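Local coordinates for tubulin-like protein CetZ2 (PDB 4B45) that binds GTP, has GTPase activity, can form tubulin-like protofilaments and takes part in controlling the cell shape of Haloferax volcanii, at residues I214-S219 with L313-G318; R188-L193 with A223-A228; A242-T247 with E283-W288. All blocks are in the same frame, centred on the assembly; numbering follows the deposited sequence.

Overall arrangement
All three interactions lie within the C-terminal family region, interaction 2 including part of the central helix, and meet around the same sheet. Interactions 1 and 2, centres about 11 Å apart, are joined directly: their strands, 309-319 and 222-231, are sheet neighbours, and Val314 O lies 2.7 Å from Gly226 N, a probable hydrogen bond. Along the chain their segments alternate. Interaction 3 pairs two helices farther out, its centre about 16 Å from that of interaction 2 and about 18 Å from that of interaction 1; it touches interaction 2 where Thr246 meets Ala228. Interaction 2 lies closest to the nucleotide, with the Val190 side chain about 11 Å from the bound GTP analogue, whereas interactions 1 and 3 are away from the annotated binding residues.

Interaction 1. Residues I214-S219 with L313-G318; sequences INTLRS and LVLLGG
Leu315 rises from its strand and sets one methyl, CD2, against two consecutive side chains near the end of helix 210-217. Thr216 CG2 comes within 3.7 Å of Leu315 CD2, the two side chains sliding past each other in opposite directions. Leu217 instead crosses Leu315 at about a right angle, its branch carbon CG 3.8 Å from Leu315 CD2, while Leu217 CD2 also reaches the second methyl, Leu315 CD1, at 4.1 Å. An alanine in place of Leu217 is likely to open a gap beside both methyls of Leu315, leaving Thr216 to cover CD2 from this helix segment. Further along, Gly317 runs close beside the helix backbone, its CA 3.8 Å from Thr216 O; a CB on this glycine would run into that carbonyl oxygen. Ser219 closes the exposed end, its OG 4.1 Å from Gly318 N, a loose approach and not a bond.

The rotation of Thr216 is consistent with its hydroxyl bond: OG1 is bonded to Glu212 O one helical turn earlier, and CG2, anti to the backbone N, is the branch that meets the strand. Strand 309-319 runs between strands 222-231 and 263-272, antiparallel to both, and the helix bridges these neighbours too, Thr216 touching Leu267 and Leu217 touching Ala223.

Interaction 2. Residues R188-L193 with A223-A228; sequences RRVGLL and AALGYA
Tyr227 and Leu225, alternate residues on one face of strand 222-231, pack against one side of helix 175-196, whose segment 188-193 runs almost perpendicular to strand segment 223-228, at 98°, with the short axes 9.0 Å apart.

Two arginines gather round Tyr227, one over the ring face and one at its CB. Arg188, its chain bent at chi2 and chi3, brings CD over a face of the ring, 4.2 Å from the centroid and 28° off the ring normal, a CH-pi contact. Its guanidinium is inclined 35° to the ring plane, and NH1 lies 3.5 Å from Tyr227 CE2. Arg189 packs nearer the root of the tyrosine: its CG is 3.5 Å from Tyr227 CB, and the same CB lies over one face of the Arg189 guanidinium. Leu225 O lies at the edge of that guanidinium, near its plane but too far for a hydrogen bond. The cationic end of Arg189 is steadied from its own helix, NH1 bonding to Ala185 O.

Apolar packing does the rest. Leu192 CD1 touches Tyr227 CE1 at 4.0 Å, obliquely to the ring. In Leu225, CG stands anti to the backbone N, which carries the side chain out from the strand until CD2 meets the helix backbone, 3.4 Å from Arg189 O; the same methyl is 4.2 Å from Val190 CG2 and 4.3 Å from Leu193 CD2. Leu161 of strand 159-164 and Leu315 of strand 309-319 extend this core.

Helix 175-196 corresponds to the long central helix of the tubulin/FtsZ fold, which links the nucleotide-binding domain to the C-terminal domain. Asn183, on an earlier turn, binds GTP, while the turns described here pack on the C-terminal domain's first strand.

Interaction 3. Residues A242-T247 with E283-W288; sequences AVMSTT and ERARRW
Packing between two neighbouring helices of the C-terminal domain, 240-252 and 279-293, brings Met244, Val243 and Thr247 against Ala285, Arg284 and Trp288. Segments 242-247 and 283-288 run in nearly the same direction, 25° apart, with their short axes 8.8 Å from each other, and the small Ala285 sits at the closest point, its CA 5.1 Å from that of Met244.

Ala285 CB points into a recess of the opposite helix. Thr247 OG1 lies 3.5 Å from it and Val243 CG1 3.8 Å, so residues one turn apart embrace a single methyl. Met244 folds over the partly exposed side: all three of its torsions are near -60°, curling the chain until SD lies 3.6 Å from Ala285 N and 3.7 Å from Arg284 CB. The terminal methyl continues along the helix, with CE 3.7 Å from Arg284 O. At the other end, Trp288 brings CZ3 obliquely to within 4.1 Å of Thr247 O, and its side chain also packs on Arg248, Val251 and Leu252 of helix 240-252.

The buried hydroxyl of Thr247 also has polar partners: OG1 is bonded with Ser312 OG and to Val243 O in its own helix, the latter with a doubtfully short modelled length. Val243 and Thr247 also rest on Ile270 of strand 263-272. Paired helices packed beside the sheet in this way are characteristic of the C-terminal domain of the tubulin/FtsZ fold.

Interaction 1. Residues I214-S219 with L313-G318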
loop_
_atom_site.group_PDB
_atom_site.type_symbol
_atom_site.label_atom_id
_atom_site.label_comp_id
_atom_site.label_asym_id
_atom_site.label_seq_id
_atom_site.Cartn_x
_atom_site.Cartn_y
_atom_site.Cartn_z
ATOM N N ILE A 214 -5.053 -11.177 -6.019
ATOM C CA ILE A 214 -3.963 -12.127 -5.846
ATOM C C ILE A 214 -3.256 -12.439 -7.160
ATOM O O ILE A 214 -2.027 -12.470 -7.230
ATOM C CB ILE A 214 -4.464 -13.431 -5.209
ATOM C CG1 ILE A 214 -5.056 -13.126 -3.831
ATOM C CG2 ILE A 214 -3.332 -14.466 -5.125
ATOM C CD1 ILE A 214 -5.316 -14.341 -2.968
ATOM N N ASN A 215 -4.029 -12.659 -8.213
ATOM C CA ASN A 215 -3.439 -12.961 -9.509
ATOM C C ASN A 215 -2.767 -11.757 -10.181
ATOM O O ASN A 215 -1.834 -11.910 -10.975
ATOM C CB ASN A 215 -4.470 -13.642 -10.406
ATOM C CG ASN A 215 -4.814 -15.028 -9.907
ATOM O OD1 ASN A 215 -4.180 -15.524 -8.966
ATOM N ND2 ASN A 215 -5.806 -15.667 -10.524
ATOM N N THR A 216 -3.224 -10.562 -9.845
ATOM C CA THR A 216 -2.556 -9.353 -10.304
ATOM C C THR A 216 -1.167 -9.203 -9.667
ATOM O O THR A 216 -0.188 -8.872 -10.347
ATOM C CB THR A 216 -3.421 -8.098 -10.025
ATOM O OG1 THR A 216 -4.678 -8.226 -10.711
ATOM C CG2 THR A 216 -2.722 -6.836 -10.510
ATOM N N LEU A 217 -1.081 -9.463 -8.365
ATOM C CA LEU A 217 0.177 -9.329 -7.630
ATOM C C LEU A 217 1.089 -10.552 -7.748
ATOM O O LEU A 217 2.250 -10.505 -7.330
ATOM C CB LEU A 217 -0.112 -9.051 -6.157
ATOM C CG LEU A 217 -0.810 -7.709 -5.953
ATOM C CD1 LEU A 217 -1.262 -7.529 -4.526
ATOM C CD2 LEU A 217 0.128 -6.573 -6.404
ATOM N N ARG A 218 0.563 -11.627 -8.339
ATOM C CA ARG A 218 1.235 -12.923 -8.384
ATOM C C ARG A 218 2.594 -12.890 -9.083
ATOM O O ARG A 218 3.493 -13.665 -8.752
ATOM C CB ARG A 218 0.320 -13.946 -9.061
ATOM C CG ARG A 218 0.692 -15.396 -8.807
ATOM C CD ARG A 218 -0.468 -16.328 -9.165
ATOM N NE ARG A 218 -0.842 -16.245 -10.576
ATOM C CZ ARG A 218 -1.925 -16.824 -11.095
ATOM N NH1 ARG A 218 -2.743 -17.518 -10.314
ATOM N NH2 ARG A 218 -2.197 -16.710 -12.391
ATOM N N SER A 219 2.735 -11.994 -10.051
ATOM C CA SER A 219 3.980 -11.844 -10.791
ATOM C C SER A 219 5.157 -11.399 -9.908
ATOM O O SER A 219 6.319 -11.683 -10.215
ATOM C CB SER A 219 3.773 -10.848 -11.930
ATOM O OG SER A 219 2.869 -9.827 -11.542
ATOM N N LEU A 313 -10.081 2.437 -9.700
ATOM C CA LEU A 313 -9.038 2.033 -8.791
ATOM C C LEU A 313 -8.264 1.009 -9.585
ATOM O O LEU A 313 -8.808 -0.040 -9.940
ATOM C CB LEU A 313 -9.672 1.401 -7.565
ATOM C CG LEU A 313 -8.813 0.982 -6.384
ATOM C CD1 LEU A 313 -8.291 2.219 -5.644
ATOM C CD2 LEU A 313 -9.649 0.104 -5.460
ATOM N N VAL A 314 -7.021 1.332 -9.926
ATOM C CA VAL A 314 -6.218 0.449 -10.769
ATOM C C VAL A 314 -4.953 -0.048 -10.082
ATOM O O VAL A 314 -4.052 0.733 -9.806
ATOM C CB VAL A 314 -5.802 1.146 -12.063
ATOM C CG1 VAL A 314 -4.944 0.217 -12.892
ATOM C CG2 VAL A 314 -7.046 1.575 -12.857
ATOM N N LEU A 315 -4.891 -1.356 -9.835
ATOM C CA LEU A 315 -3.712 -1.999 -9.267
ATOM C C LEU A 315 -2.811 -2.438 -10.404
ATOM O O LEU A 315 -3.268 -3.090 -11.341
ATOM C CB LEU A 315 -4.120 -3.221 -8.425
ATOM C CG LEU A 315 -2.972 -4.054 -7.833
ATOM C CD1 LEU A 315 -2.123 -3.225 -6.849
ATOM C CD2 LEU A 315 -3.476 -5.356 -7.176
ATOM N N LEU A 316 -1.538 -2.057 -10.340
ATOM C CA LEU A 316 -0.570 -2.458 -11.351
ATOM C C LEU A 316 0.487 -3.339 -10.719
ATOM O O LEU A 316 1.193 -2.910 -9.805
ATOM C CB LEU A 316 0.088 -1.226 -11.965
ATOM C CG LEU A 316 -0.891 -0.218 -12.570
ATOM C CD1 LEU A 316 -0.382 1.189 -12.418
ATOM C CD2 LEU A 316 -1.120 -0.540 -14.037
ATOM N N GLY A 317 0.614 -4.564 -11.209
ATOM C CA GLY A 317 1.563 -5.497 -10.628
ATOM C C GLY A 317 2.747 -5.677 -11.548
ATOM O O GLY A 317 2.604 -5.582 -12.767
ATOM N N GLY A 318 3.922 -5.918 -10.973
ATOM C CA GLY A 318 5.132 -6.093 -11.769
ATOM C C GLY A 318 5.507 -4.845 -12.543
ATOM O O GLY A 318 5.725 -4.892 -13.752
#

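Interaction 2. Residues R188-L193 with A223-A228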
loop_
_atom_site.group_PDB
_atom_site.type_symbol
_atom_site.label_atom_id
_atom_site.label_comp_id
_atom_site.label_asym_id
_atom_site.label_seq_id
_atom_site.Cartn_x
_atom_site.Cartn_y
_atom_site.Cartn_z
ATOM N N ARG A 188 -7.448 5.020 2.070
ATOM C CA ARG A 188 -8.647 4.983 1.229
ATOM C C ARG A 188 -8.451 4.106 -0.004
ATOM O O ARG A 188 -9.283 3.255 -0.303
ATOM C CB ARG A 188 -9.054 6.390 0.790
ATOM C CG ARG A 188 -10.049 6.396 -0.357
ATOM C CD ARG A 188 -9.871 7.629 -1.242
ATOM N NE ARG A 188 -10.707 8.747 -0.813
ATOM C CZ ARG A 188 -10.548 10.003 -1.219
ATOM N NH1 ARG A 188 -9.573 10.321 -2.062
ATOM N NH2 ARG A 188 -11.359 10.950 -0.770
ATOM N N ARG A 189 -7.342 4.321 -0.708
ATOM C CA ARG A 189 -6.955 3.501 -1.856
ATOM C C ARG A 189 -6.849 2.011 -1.559
ATOM O O ARG A 189 -7.425 1.185 -2.267
ATOM C CB ARG A 189 -5.604 3.961 -2.405
ATOM C CG ARG A 189 -5.688 5.149 -3.309
ATOM C CD ARG A 189 -4.373 5.877 -3.324
ATOM N NE ARG A 189 -4.365 7.039 -4.211
ATOM C CZ ARG A 189 -5.058 8.155 -3.991
ATOM N NH1 ARG A 189 -5.847 8.266 -2.922
ATOM N NH2 ARG A 189 -4.972 9.160 -4.851
ATOM N N VAL A 190 -6.060 1.668 -0.548
ATOM C CA VAL A 190 -5.831 0.269 -0.199
ATOM C C VAL A 190 -7.091 -0.348 0.385
ATOM O O VAL A 190 -7.484 -1.452 0.001
ATOM C CB VAL A 190 -4.640 0.120 0.763
ATOM C CG1 VAL A 190 -4.489 -1.334 1.225
ATOM C CG2 VAL A 190 -3.361 0.606 0.085
ATOM N N GLY A 191 -7.737 0.384 1.291
ATOM C CA GLY A 191 -8.976 -0.066 1.902
ATOM C C GLY A 191 -10.047 -0.438 0.883
ATOM O O GLY A 191 -10.716 -1.463 1.033
ATOM N N LEU A 192 -10.210 0.393 -0.152
ATOM C CA LEU A 192 -11.208 0.142 -1.180
ATOM C C LEU A 192 -10.816 -1.095 -1.966
ATOM O O LEU A 192 -11.667 -1.892 -2.342
ATOM C CB LEU A 192 -11.337 1.342 -2.134
ATOM C CG LEU A 192 -12.071 2.559 -1.579
ATOM C CD1 LEU A 192 -12.036 3.720 -2.576
ATOM C CD2 LEU A 192 -13.500 2.224 -1.173
ATOM N N LEU A 193 -9.520 -1.246 -2.222
ATOM C CA LEU A 193 -9.034 -2.428 -2.921
ATOM C C LEU A 193 -9.345 -3.689 -2.120
ATOM O O LEU A 193 -9.793 -4.697 -2.670
ATOM C CB LEU A 193 -7.537 -2.315 -3.160
ATOM C CG LEU A 193 -6.879 -3.554 -3.758
ATOM C CD1 LEU A 193 -7.208 -3.621 -5.222
ATOM C CD2 LEU A 193 -5.366 -3.542 -3.537
ATOM N N ALA A 223 4.671 -3.099 -7.054
ATOM C CA ALA A 223 3.321 -2.792 -7.499
ATOM C C ALA A 223 2.943 -1.348 -7.186
ATOM O O ALA A 223 3.555 -0.697 -6.312
ATOM C CB ALA A 223 2.314 -3.771 -6.899
ATOM N N ALA A 224 1.954 -0.840 -7.919
ATOM C CA ALA A 224 1.450 0.506 -7.677
ATOM C C ALA A 224 -0.061 0.500 -7.670
ATOM O O ALA A 224 -0.702 -0.382 -8.259
ATOM C CB ALA A 224 1.988 1.490 -8.710
ATOM N N LEU A 225 -0.646 1.475 -6.990
ATOM C CA LEU A 225 -2.094 1.508 -6.883
ATOM C C LEU A 225 -2.606 2.874 -7.271
ATOM O O LEU A 225 -2.315 3.849 -6.601
ATOM C CB LEU A 225 -2.555 1.148 -5.469
ATOM C CG LEU A 225 -4.083 1.042 -5.323
ATOM C CD1 LEU A 225 -4.683 0.072 -6.371
ATOM C CD2 LEU A 225 -4.521 0.635 -3.905
ATOM N N GLY A 226 -3.361 2.937 -8.363
ATOM C CA GLY A 226 -3.857 4.201 -8.862
ATOM C C GLY A 226 -5.283 4.487 -8.437
ATOM O O GLY A 226 -6.109 3.576 -8.323
ATOM N N TYR A 227 -5.581 5.764 -8.219
ATOM C CA TYR A 227 -6.935 6.174 -7.875
ATOM C C TYR A 227 -7.299 7.543 -8.466
ATOM O O TYR A 227 -6.483 8.477 -8.464
ATOM C CB TYR A 227 -7.115 6.170 -6.359
ATOM C CG TYR A 227 -8.466 6.655 -5.887
ATOM C CD1 TYR A 227 -9.555 5.805 -5.862
ATOM C CD2 TYR A 227 -8.645 7.970 -5.459
ATOM C CE1 TYR A 227 -10.797 6.248 -5.428
ATOM C CE2 TYR A 227 -9.879 8.423 -5.030
ATOM C CZ TYR A 227 -10.951 7.557 -5.021
ATOM O OH TYR A 227 -12.180 7.996 -4.582
ATOM N N ALA A 228 -8.516 7.644 -8.999
ATOM C CA ALA A 228 -9.092 8.936 -9.389
ATOM C C ALA A 228 -10.613 8.849 -9.406
ATOM O O ALA A 228 -11.173 7.774 -9.645
ATOM C CB ALA A 228 -8.565 9.396 -10.750
#

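Interaction 3. Residues A242-T247 with E283-W288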
loop_
_atom_site.group_PDB
_atom_site.type_symbol
_atom_site.label_atom_id
_atom_site.label_comp_id
_atom_site.label_asym_id
_atom_site.label_seq_id
_atom_site.Cartn_x
_atom_site.Cartn_y
_atom_site.Cartn_z
ATOM N N ALA A 242 -16.385 10.148 -18.117
ATOM C CA ALA A 242 -15.928 10.070 -16.730
ATOM C C ALA A 242 -15.142 8.780 -16.428
ATOM O O ALA A 242 -14.099 8.832 -15.781
ATOM C CB ALA A 242 -17.110 10.208 -15.770
ATOM N N VAL A 243 -15.642 7.634 -16.898
ATOM C CA VAL A 243 -14.958 6.354 -16.698
ATOM C C VAL A 243 -13.614 6.305 -17.422
ATOM O O VAL A 243 -12.613 5.822 -16.859
ATOM C CB VAL A 243 -15.845 5.142 -17.142
ATOM C CG1 VAL A 243 -15.084 3.812 -17.012
ATOM C CG2 VAL A 243 -17.107 5.083 -16.313
ATOM N N MET A 244 -13.589 6.800 -18.662
ATOM C CA MET A 244 -12.351 6.878 -19.442
ATOM C C MET A 244 -11.308 7.745 -18.745
ATOM O O MET A 244 -10.126 7.400 -18.670
ATOM C CB MET A 244 -12.591 7.496 -20.824
ATOM C CG MET A 244 -13.492 6.701 -21.755
ATOM S SD MET A 244 -12.975 4.981 -21.842
ATOM C CE MET A 244 -11.503 5.050 -22.865
ATOM N N SER A 245 -11.742 8.895 -18.260
ATOM C CA SER A 245 -10.787 9.875 -17.797
ATOM C C SER A 245 -10.300 9.533 -16.389
ATOM O O SER A 245 -9.103 9.637 -16.127
ATOM C CB SER A 245 -11.370 11.283 -17.869
ATOM O OG SER A 245 -12.009 11.616 -16.655
ATOM N N THR A 246 -11.199 9.123 -15.491
ATOM C CA THR A 246 -10.737 8.633 -14.180
ATOM C C THR A 246 -9.740 7.485 -14.327
ATOM O O THR A 246 -8.747 7.413 -13.596
ATOM C CB THR A 246 -11.884 8.190 -13.226
ATOM O OG1 THR A 246 -12.582 7.052 -13.773
ATOM C CG2 THR A 246 -12.847 9.347 -12.974
ATOM N N THR A 247 -10.003 6.589 -15.275
ATOM C CA THR A 247 -9.119 5.444 -15.501
ATOM C C THR A 247 -7.764 5.915 -16.004
ATOM O O THR A 247 -6.738 5.473 -15.487
ATOM C CB THR A 247 -9.729 4.418 -16.476
ATOM O OG1 THR A 247 -11.021 4.034 -16.010
ATOM C CG2 THR A 247 -8.868 3.178 -16.570
ATOM N N GLU A 283 -15.820 -1.110 -20.685
ATOM C CA GLU A 283 -15.174 -1.933 -21.698
ATOM C C GLU A 283 -14.023 -1.175 -22.333
ATOM O O GLU A 283 -12.893 -1.664 -22.374
ATOM C CB GLU A 283 -16.185 -2.391 -22.767
ATOM C CG GLU A 283 -17.200 -3.406 -22.249
ATOM C CD GLU A 283 -18.195 -3.880 -23.319
ATOM O OE1 GLU A 283 -18.483 -3.114 -24.267
ATOM O OE2 GLU A 283 -18.694 -5.023 -23.206
ATOM N N ARG A 284 -14.309 0.028 -22.817
ATOM C CA ARG A 284 -13.271 0.881 -23.393
ATOM C C ARG A 284 -12.182 1.264 -22.396
ATOM O O ARG A 284 -11.003 1.340 -22.769
ATOM C CB ARG A 284 -13.891 2.132 -24.021
ATOM C CG ARG A 284 -14.776 1.790 -25.223
ATOM C CD ARG A 284 -13.944 1.208 -26.364
ATOM N NE ARG A 284 -14.770 0.455 -27.305
ATOM C CZ ARG A 284 -15.469 1.005 -28.293
ATOM N NH1 ARG A 284 -15.458 2.318 -28.468
ATOM N NH2 ARG A 284 -16.191 0.241 -29.102
ATOM N N ALA A 285 -12.540 1.487 -21.131
ATOM C CA ALA A 285 -11.507 1.862 -20.136
ATOM C C ALA A 285 -10.506 0.735 -19.882
ATOM O O ALA A 285 -9.301 0.966 -19.800
ATOM C CB ALA A 285 -12.128 2.328 -18.825
ATOM N N ARG A 286 -11.010 -0.487 -19.777
ATOM C CA ARG A 286 -10.154 -1.647 -19.596
ATOM C C ARG A 286 -9.275 -1.845 -20.816
ATOM O O ARG A 286 -8.099 -2.168 -20.693
ATOM C CB ARG A 286 -11.000 -2.903 -19.385
ATOM C CG ARG A 286 -11.857 -2.866 -18.141
ATOM C CD ARG A 286 -12.717 -4.111 -18.083
ATOM N NE ARG A 286 -13.564 -4.146 -16.895
ATOM C CZ ARG A 286 -14.527 -5.039 -16.711
ATOM N NH1 ARG A 286 -14.751 -5.953 -17.642
ATOM N NH2 ARG A 286 -15.270 -5.014 -15.612
ATOM N N ARG A 287 -9.859 -1.679 -22.003
ATOM C CA ARG A 287 -9.110 -1.879 -23.235
ATOM C C ARG A 287 -7.986 -0.851 -23.320
ATOM O O ARG A 287 -6.856 -1.176 -23.698
ATOM C CB ARG A 287 -10.035 -1.790 -24.458
ATOM C CG ARG A 287 -9.304 -1.765 -25.789
ATOM C CD ARG A 287 -10.277 -1.992 -26.942
ATOM N NE ARG A 287 -9.796 -1.446 -28.211
ATOM C CZ ARG A 287 -10.218 -0.302 -28.747
ATOM N NH1 ARG A 287 -11.139 0.431 -28.130
ATOM N NH2 ARG A 287 -9.718 0.115 -29.904
ATOM N N TRP A 288 -8.305 0.392 -22.963
ATOM C CA TRP A 288 -7.282 1.430 -22.869
ATOM C C TRP A 288 -6.119 1.068 -21.921
ATOM O O TRP A 288 -4.955 1.314 -22.249
ATOM C CB TRP A 288 -7.878 2.777 -22.446
ATOM C CG TRP A 288 -6.808 3.828 -22.406
ATOM C CD1 TRP A 288 -6.368 4.584 -23.448
ATOM C CD2 TRP A 288 -6.009 4.193 -21.279
ATOM N NE1 TRP A 288 -5.348 5.408 -23.038
ATOM C CE2 TRP A 288 -5.111 5.193 -21.710
ATOM C CE3 TRP A 288 -5.971 3.782 -19.942
ATOM C CZ2 TRP A 288 -4.182 5.793 -20.853
ATOM C CZ3 TRP A 288 -5.048 4.376 -19.089
ATOM C CH2 TRP A 288 -4.167 5.371 -19.550
#